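PDB 5DJS: tetratricopeptide TPR_2 repeat protein from Thermobaculum terrenum, which combines tetratricopeptide repeats with a family 41 GT-B glycosyltransferase fold and binds uridine-5'-diphosphate in this structure. Local coordinates for residues T153-Y167 against Y512-A524. The protein carries 1 engineered substitution. Residues are numbered along the deposited sequence; the frame is centred on the assembly and turned at random.
Sequences TPVDPDPHRRLRIGY and YRRMWRDACQTAA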
loop_
_atom_site.group_PDB
_atom_site.type_symbol
_atom_site.label_atom_id
_atom_site.label_comp_id
_atom_site.label_asym_id
_atom_site.label_seq_id
_atom_site.Cartn_x
_atom_site.Cartn_y
_atom_site.Cartn_z
ATOM N N THR A 153 -14.522 -19.842 -22.023
ATOM C CA THR A 153 -15.878 -19.455 -21.585
ATOM C C THR A 153 -16.123 -20.056 -20.186
ATOM O O THR A 153 -15.680 -21.172 -19.910
ATOM C CB THR A 153 -17.011 -19.866 -22.564
ATOM O OG1 THR A 153 -17.243 -21.276 -22.500
ATOM C CG2 THR A 153 -16.681 -19.453 -24.011
ATOM N N PRO A 154 -16.785 -19.301 -19.290
ATOM C CA PRO A 154 -16.980 -19.778 -17.916
ATOM C C PRO A 154 -17.768 -21.078 -17.787
ATOM O O PRO A 154 -18.635 -21.365 -18.605
ATOM C CB PRO A 154 -17.776 -18.643 -17.268
ATOM C CG PRO A 154 -17.352 -17.431 -18.001
ATOM C CD PRO A 154 -17.066 -17.856 -19.408
ATOM N N VAL A 155 -17.478 -21.820 -16.728
ATOM C CA VAL A 155 -18.182 -23.056 -16.412
ATOM C C VAL A 155 -19.520 -22.724 -15.739
ATOM O O VAL A 155 -19.560 -21.891 -14.835
ATOM C CB VAL A 155 -17.354 -23.921 -15.442
ATOM C CG1 VAL A 155 -18.106 -25.196 -15.104
ATOM C CG2 VAL A 155 -15.993 -24.259 -16.030
ATOM N N ASP A 156 -20.591 -23.418 -16.139
ATOM C CA ASP A 156 -21.963 -23.065 -15.744
ATOM C C ASP A 156 -22.174 -21.565 -15.996
ATOM O O ASP A 156 -22.336 -20.793 -15.047
ATOM C CB ASP A 156 -22.248 -23.471 -14.270
ATOM C CG ASP A 156 -23.744 -23.348 -13.869
ATOM O OD1 ASP A 156 -24.623 -23.057 -14.734
ATOM O OD2 ASP A 156 -24.036 -23.561 -12.664
ATOM N N PRO A 157 -22.151 -21.144 -17.276
ATOM C CA PRO A 157 -22.290 -19.716 -17.582
ATOM C C PRO A 157 -23.737 -19.227 -17.476
ATOM O O PRO A 157 -24.347 -18.814 -18.461
ATOM C CB PRO A 157 -21.739 -19.609 -19.012
ATOM C CG PRO A 157 -22.023 -20.941 -19.615
ATOM C CD PRO A 157 -21.979 -21.954 -18.498
ATOM N N ASP A 158 -24.252 -19.252 -16.256
ATOM C CA ASP A 158 -25.600 -18.826 -15.937
ATOM C C ASP A 158 -25.416 -17.403 -15.411
ATOM O O ASP A 158 -24.856 -17.233 -14.325
ATOM C CB ASP A 158 -26.190 -19.760 -14.867
ATOM C CG ASP A 158 -27.616 -19.400 -14.460
ATOM O OD1 ASP A 158 -28.214 -18.438 -15.005
ATOM O OD2 ASP A 158 -28.144 -20.111 -13.577
ATOM N N PRO A 159 -25.857 -16.375 -16.177
ATOM C CA PRO A 159 -25.613 -14.989 -15.727
ATOM C C PRO A 159 -26.197 -14.611 -14.353
ATOM O O PRO A 159 -25.723 -13.646 -13.742
ATOM C CB PRO A 159 -26.255 -14.136 -16.836
ATOM C CG PRO A 159 -26.290 -15.021 -18.039
ATOM C CD PRO A 159 -26.507 -16.407 -17.505
ATOM N N HIS A 160 -27.197 -15.361 -13.876
ATOM C CA HIS A 160 -27.922 -15.027 -12.650
ATOM C C HIS A 160 -27.588 -15.894 -11.446
ATOM O O HIS A 160 -28.054 -15.590 -10.363
ATOM C CB HIS A 160 -29.436 -15.086 -12.910
ATOM C CG HIS A 160 -29.870 -14.292 -14.107
ATOM N ND1 HIS A 160 -29.845 -12.913 -14.134
ATOM C CD2 HIS A 160 -30.313 -14.684 -15.326
ATOM C CE1 HIS A 160 -30.257 -12.488 -15.317
ATOM N NE2 HIS A 160 -30.549 -13.543 -16.058
ATOM N N ARG A 161 -26.795 -16.954 -11.604
ATOM C CA ARG A 161 -26.520 -17.873 -10.474
ATOM C C ARG A 161 -25.649 -17.256 -9.378
ATOM O O ARG A 161 -25.010 -16.214 -9.576
ATOM C CB ARG A 161 -25.885 -19.194 -10.942
ATOM C CG ARG A 161 -24.479 -19.081 -11.522
ATOM C CD ARG A 161 -23.856 -20.439 -11.777
ATOM N NE ARG A 161 -22.685 -20.652 -10.927
ATOM C CZ ARG A 161 -21.404 -20.558 -11.305
ATOM N NH1 ARG A 161 -21.047 -20.259 -12.550
ATOM N NH2 ARG A 161 -20.456 -20.784 -10.403
ATOM N N ARG A 162 -25.631 -17.919 -8.223
ATOM C CA ARG A 162 -24.776 -17.502 -7.118
ATOM C C ARG A 162 -23.311 -17.641 -7.553
ATOM O O ARG A 162 -22.903 -18.694 -8.050
ATOM C CB ARG A 162 -25.076 -18.309 -5.840
ATOM C CG ARG A 162 -24.037 -18.131 -4.730
ATOM C CD ARG A 162 -24.607 -18.106 -3.322
ATOM N NE ARG A 162 -24.224 -19.264 -2.515
ATOM C CZ ARG A 162 -23.739 -19.233 -1.266
ATOM N NH1 ARG A 162 -23.537 -18.093 -0.600
ATOM N NH2 ARG A 162 -23.441 -20.381 -0.658
ATOM N N LEU A 163 -22.546 -16.565 -7.373
ATOM C CA LEU A 163 -21.131 -16.503 -7.774
ATOM C C LEU A 163 -20.209 -16.749 -6.589
ATOM O O LEU A 163 -20.511 -16.354 -5.471
ATOM C CB LEU A 163 -20.807 -15.135 -8.377
ATOM C CG LEU A 163 -20.895 -14.917 -9.894
ATOM C CD1 LEU A 163 -21.835 -15.873 -10.615
ATOM C CD2 LEU A 163 -21.283 -13.472 -10.170
ATOM N N ARG A 164 -19.079 -17.402 -6.845
ATOM C CA ARG A 164 -18.049 -17.605 -5.829
ATOM C C ARG A 164 -16.942 -16.604 -6.065
ATOM O O ARG A 164 -16.375 -16.563 -7.163
ATOM C CB ARG A 164 -17.479 -19.005 -5.920
ATOM C CG ARG A 164 -18.458 -20.049 -5.469
ATOM C CD ARG A 164 -17.901 -21.408 -5.767
ATOM N NE ARG A 164 -18.734 -22.447 -5.182
ATOM C CZ ARG A 164 -18.704 -23.730 -5.531
ATOM N NH1 ARG A 164 -17.872 -24.183 -6.472
ATOM N NH2 ARG A 164 -19.526 -24.568 -4.940
ATOM N N ILE A 165 -16.649 -15.800 -5.044
ATOM C CA ILE A 165 -15.594 -14.789 -5.113
ATOM C C ILE A 165 -14.417 -15.217 -4.251
ATOM O O ILE A 165 -14.585 -15.598 -3.092
ATOM C CB ILE A 165 -16.071 -13.391 -4.663
ATOM C CG1 ILE A 165 -17.274 -12.937 -5.498
ATOM C CG2 ILE A 165 -14.951 -12.367 -4.824
ATOM C CD1 ILE A 165 -18.041 -11.792 -4.879
ATOM N N GLY A 166 -13.229 -15.138 -4.839
ATOM C CA GLY A 166 -11.981 -15.456 -4.155
ATOM C C GLY A 166 -11.120 -14.218 -4.012
ATOM O O GLY A 166 -10.784 -13.569 -5.005
ATOM N N TYR A 167 -10.782 -13.888 -2.772
ATOM C CA TYR A 167 -9.916 -12.745 -2.447
ATOM C C TYR A 167 -8.520 -13.269 -2.114
ATOM O O TYR A 167 -8.361 -14.037 -1.155
ATOM C CB TYR A 167 -10.510 -11.956 -1.263
ATOM C CG TYR A 167 -11.721 -11.144 -1.661
ATOM C CD1 TYR A 167 -11.574 -9.970 -2.406
ATOM C CD2 TYR A 167 -13.011 -11.561 -1.338
ATOM C CE1 TYR A 167 -12.669 -9.222 -2.802
ATOM C CE2 TYR A 167 -14.121 -10.811 -1.725
ATOM C CZ TYR A 167 -13.940 -9.643 -2.457
ATOM O OH TYR A 167 -15.013 -8.893 -2.866
ATOM N N TYR A 512 -19.079 -6.738 -10.183
ATOM C CA TYR A 512 -18.814 -8.187 -10.326
ATOM C C TYR A 512 -19.848 -8.894 -11.217
ATOM O O TYR A 512 -19.498 -9.754 -12.021
ATOM C CB TYR A 512 -18.812 -8.905 -8.966
ATOM C CG TYR A 512 -17.668 -8.610 -8.006
ATOM C CD1 TYR A 512 -16.424 -8.118 -8.445
ATOM C CD2 TYR A 512 -17.823 -8.868 -6.640
ATOM C CE1 TYR A 512 -15.394 -7.864 -7.544
ATOM C CE2 TYR A 512 -16.801 -8.626 -5.735
ATOM C CZ TYR A 512 -15.587 -8.128 -6.184
ATOM O OH TYR A 512 -14.584 -7.889 -5.269
ATOM N N ARG A 513 -21.119 -8.545 -11.050
ATOM C CA ARG A 513 -22.196 -9.147 -11.832
ATOM C C ARG A 513 -22.064 -8.814 -13.320
ATOM O O ARG A 513 -22.283 -9.669 -14.169
ATOM C CB ARG A 513 -23.568 -8.697 -11.291
ATOM C CG ARG A 513 -24.785 -9.389 -11.914
ATOM C CD ARG A 513 -24.781 -10.911 -11.768
ATOM N NE ARG A 513 -24.680 -11.371 -10.378
ATOM C CZ ARG A 513 -24.745 -12.646 -9.996
ATOM N NH1 ARG A 513 -24.915 -13.626 -10.887
ATOM N NH2 ARG A 513 -24.635 -12.953 -8.702
ATOM N N ARG A 514 -21.704 -7.575 -13.623
ATOM C CA ARG A 514 -21.603 -7.131 -15.007
ATOM C C ARG A 514 -20.335 -7.665 -15.677
ATOM O O ARG A 514 -20.318 -7.867 -16.888
ATOM C CB ARG A 514 -21.731 -5.606 -15.087
ATOM C CG ARG A 514 -23.175 -5.157 -14.829
ATOM C CD ARG A 514 -23.324 -3.748 -14.260
ATOM N NE ARG A 514 -22.446 -2.793 -14.927
ATOM C CZ ARG A 514 -22.634 -2.290 -16.150
ATOM N NH1 ARG A 514 -23.692 -2.631 -16.895
ATOM N NH2 ARG A 514 -21.744 -1.428 -16.641
ATOM N N MET A 515 -19.288 -7.907 -14.884
ATOM C CA MET A 515 -18.117 -8.665 -15.339
ATOM C C MET A 515 -18.511 -10.096 -15.712
ATOM O O MET A 515 -18.057 -10.633 -16.729
ATOM C CB MET A 515 -17.049 -8.767 -14.237
ATOM C CG MET A 515 -16.320 -7.489 -13.854
ATOM S SD MET A 515 -15.366 -7.744 -12.330
ATOM C CE MET A 515 -15.344 -6.071 -11.695
ATOM N N TRP A 516 -19.319 -10.713 -14.851
ATOM C CA TRP A 516 -19.772 -12.089 -15.041
ATOM C C TRP A 516 -20.746 -12.227 -16.216
ATOM O O TRP A 516 -20.586 -13.128 -17.039
ATOM C CB TRP A 516 -20.403 -12.637 -13.759
ATOM C CG TRP A 516 -20.936 -14.018 -13.917
ATOM C CD1 TRP A 516 -22.239 -14.370 -14.040
ATOM C CD2 TRP A 516 -20.181 -15.233 -13.989
ATOM N NE1 TRP A 516 -22.354 -15.732 -14.176
ATOM C CE2 TRP A 516 -21.104 -16.287 -14.147
ATOM C CE3 TRP A 516 -18.814 -15.535 -13.935
ATOM C CZ2 TRP A 516 -20.711 -17.622 -14.250
ATOM C CZ3 TRP A 516 -18.420 -16.870 -14.040
ATOM C CH2 TRP A 516 -19.369 -17.896 -14.193
ATOM N N ARG A 517 -21.741 -11.343 -16.298
ATOM C CA ARG A 517 -22.647 -11.337 -17.447
ATOM C C ARG A 517 -21.836 -11.298 -18.738
ATOM O O ARG A 517 -22.039 -12.138 -19.603
ATOM C CB ARG A 517 -23.661 -10.171 -17.408
ATOM C CG ARG A 517 -24.366 -9.926 -18.754
ATOM C CD ARG A 517 -25.670 -9.136 -18.679
ATOM N NE ARG A 517 -25.594 -7.961 -17.805
ATOM C CZ ARG A 517 -26.047 -7.887 -16.547
ATOM N NH1 ARG A 517 -26.639 -8.924 -15.941
ATOM N NH2 ARG A 517 -25.900 -6.747 -15.874
ATOM N N ASP A 518 -20.917 -10.338 -18.840
ATOM C CA ASP A 518 -20.075 -10.157 -20.040
ATOM C C ASP A 518 -19.194 -11.365 -20.388
ATOM O O ASP A 518 -18.910 -11.597 -21.562
ATOM C CB ASP A 518 -19.197 -8.898 -19.918
ATOM C CG ASP A 518 -19.992 -7.602 -20.058
ATOM O OD1 ASP A 518 -21.214 -7.586 -19.787
ATOM O OD2 ASP A 518 -19.382 -6.582 -20.431
ATOM N N ALA A 519 -18.764 -12.122 -19.378
ATOM C CA ALA A 519 -17.990 -13.347 -19.602
ATOM C C ALA A 519 -18.853 -14.452 -20.225
ATOM O O ALA A 519 -18.423 -15.122 -21.166
ATOM C CB ALA A 519 -17.362 -13.828 -18.300
ATOM N N CYS A 520 -20.067 -14.626 -19.697
ATOM C CA CYS A 520 -21.052 -15.565 -20.257
ATOM C C CYS A 520 -21.560 -15.104 -21.630
ATOM O O CYS A 520 -21.463 -15.842 -22.605
ATOM C CB CYS A 520 -22.233 -15.744 -19.294
ATOM S SG CYS A 520 -21.755 -16.166 -17.600
ATOM N N GLN A 521 -22.082 -13.878 -21.679
ATOM C CA GLN A 521 -22.572 -13.212 -22.911
ATOM C C GLN A 521 -21.761 -13.517 -24.179
ATOM O O GLN A 521 -22.307 -14.085 -25.127
ATOM C CB GLN A 521 -22.667 -11.682 -22.664
ATOM C CG GLN A 521 -22.718 -10.736 -23.873
ATOM C CD GLN A 521 -23.717 -11.125 -24.959
ATOM O OE1 GLN A 521 -23.430 -10.967 -26.148
ATOM N NE2 GLN A 521 -24.886 -11.630 -24.568
ATOM N N THR A 522 -20.477 -13.156 -24.186
ATOM C CA THR A 522 -19.640 -13.251 -25.402
ATOM C C THR A 522 -19.250 -14.684 -25.826
ATOM O O THR A 522 -18.610 -14.861 -26.866
ATOM C CB THR A 522 -18.370 -12.361 -25.312
ATOM O OG1 THR A 522 -17.618 -12.694 -24.137
ATOM C CG2 THR A 522 -18.752 -10.870 -25.293
ATOM N N ALA A 523 -19.622 -15.690 -25.028
ATOM C CA ALA A 523 -19.594 -17.096 -25.467
ATOM C C ALA A 523 -20.697 -17.451 -26.490
ATOM O O ALA A 523 -20.540 -18.409 -27.246
ATOM C CB ALA A 523 -19.685 -18.027 -24.263
ATOM N N ALA A 524 -21.802 -16.697 -26.506
ATOM C CA ALA A 524 -22.933 -16.957 -27.419
ATOM C C ALA A 524 -22.595 -16.661 -28.886
ATOM O O ALA A 524 -22.006 -15.630 -29.215
ATOM C CB ALA A 524 -24.157 -16.151 -26.990
#
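Trp516 slots its indole into the bend of the 153-162 loop, edge first, and loop carbonyls line the indole edge. Trp516 NE1 gives a nearly straight hydrogen bond to Asp158 O (2.9 Å, N-H...O 175°); the oxygen lies in the ring plane, although the donor sits well above the carbonyl's own plane. One indole face carries Leu163 CD1, 3.5 Å from the centroid of the Trp516 five-membered ring in a CH-pi contact; the opposite face carries Cys520 SG, from the next turn of the helix, and this sulfur also packs against Pro157 CB. At the far rim, Pro154 CB meets Trp516 CH2 at 3.5 Å, while Pro154 CG rests on Ala519 CB. The Arg161 guanidinium stands almost perpendicular to the indole, NH1 near CZ2, and is held there by a hydrogen bond from NH1 to Asp156 O and a salt bridge to Asp239. In the GT-B fold, 163-169 is an inner strand of one of the two parallel sheets, and the C-terminal end of the long helix 479-521 packs across this sheet and the loop leading into it. Arg513 leaves the helix with CG anti to the backbone N (chi1 -173°), then bends at its next two torsions, which brings NH1 back to two loop carbonyls, Arg161 O at 2.9 Å and Pro159 O at 3.0 Å, both oxygens in or close to the guanidinium plane. Leu163 CD2 lies over the centre of the same guanidinium and also touches Trp516 CG. Further along the strand, Ile165 CD1 touches Tyr512 CD2 at 3.4 Å, the side chains crossing at about a right angle. Beyond it the hydroxyls of Tyr167 and Tyr512 share a hydrogen bond (OH to OH 2.6 Å), and His188 is a second partner of the Tyr167 hydroxyl.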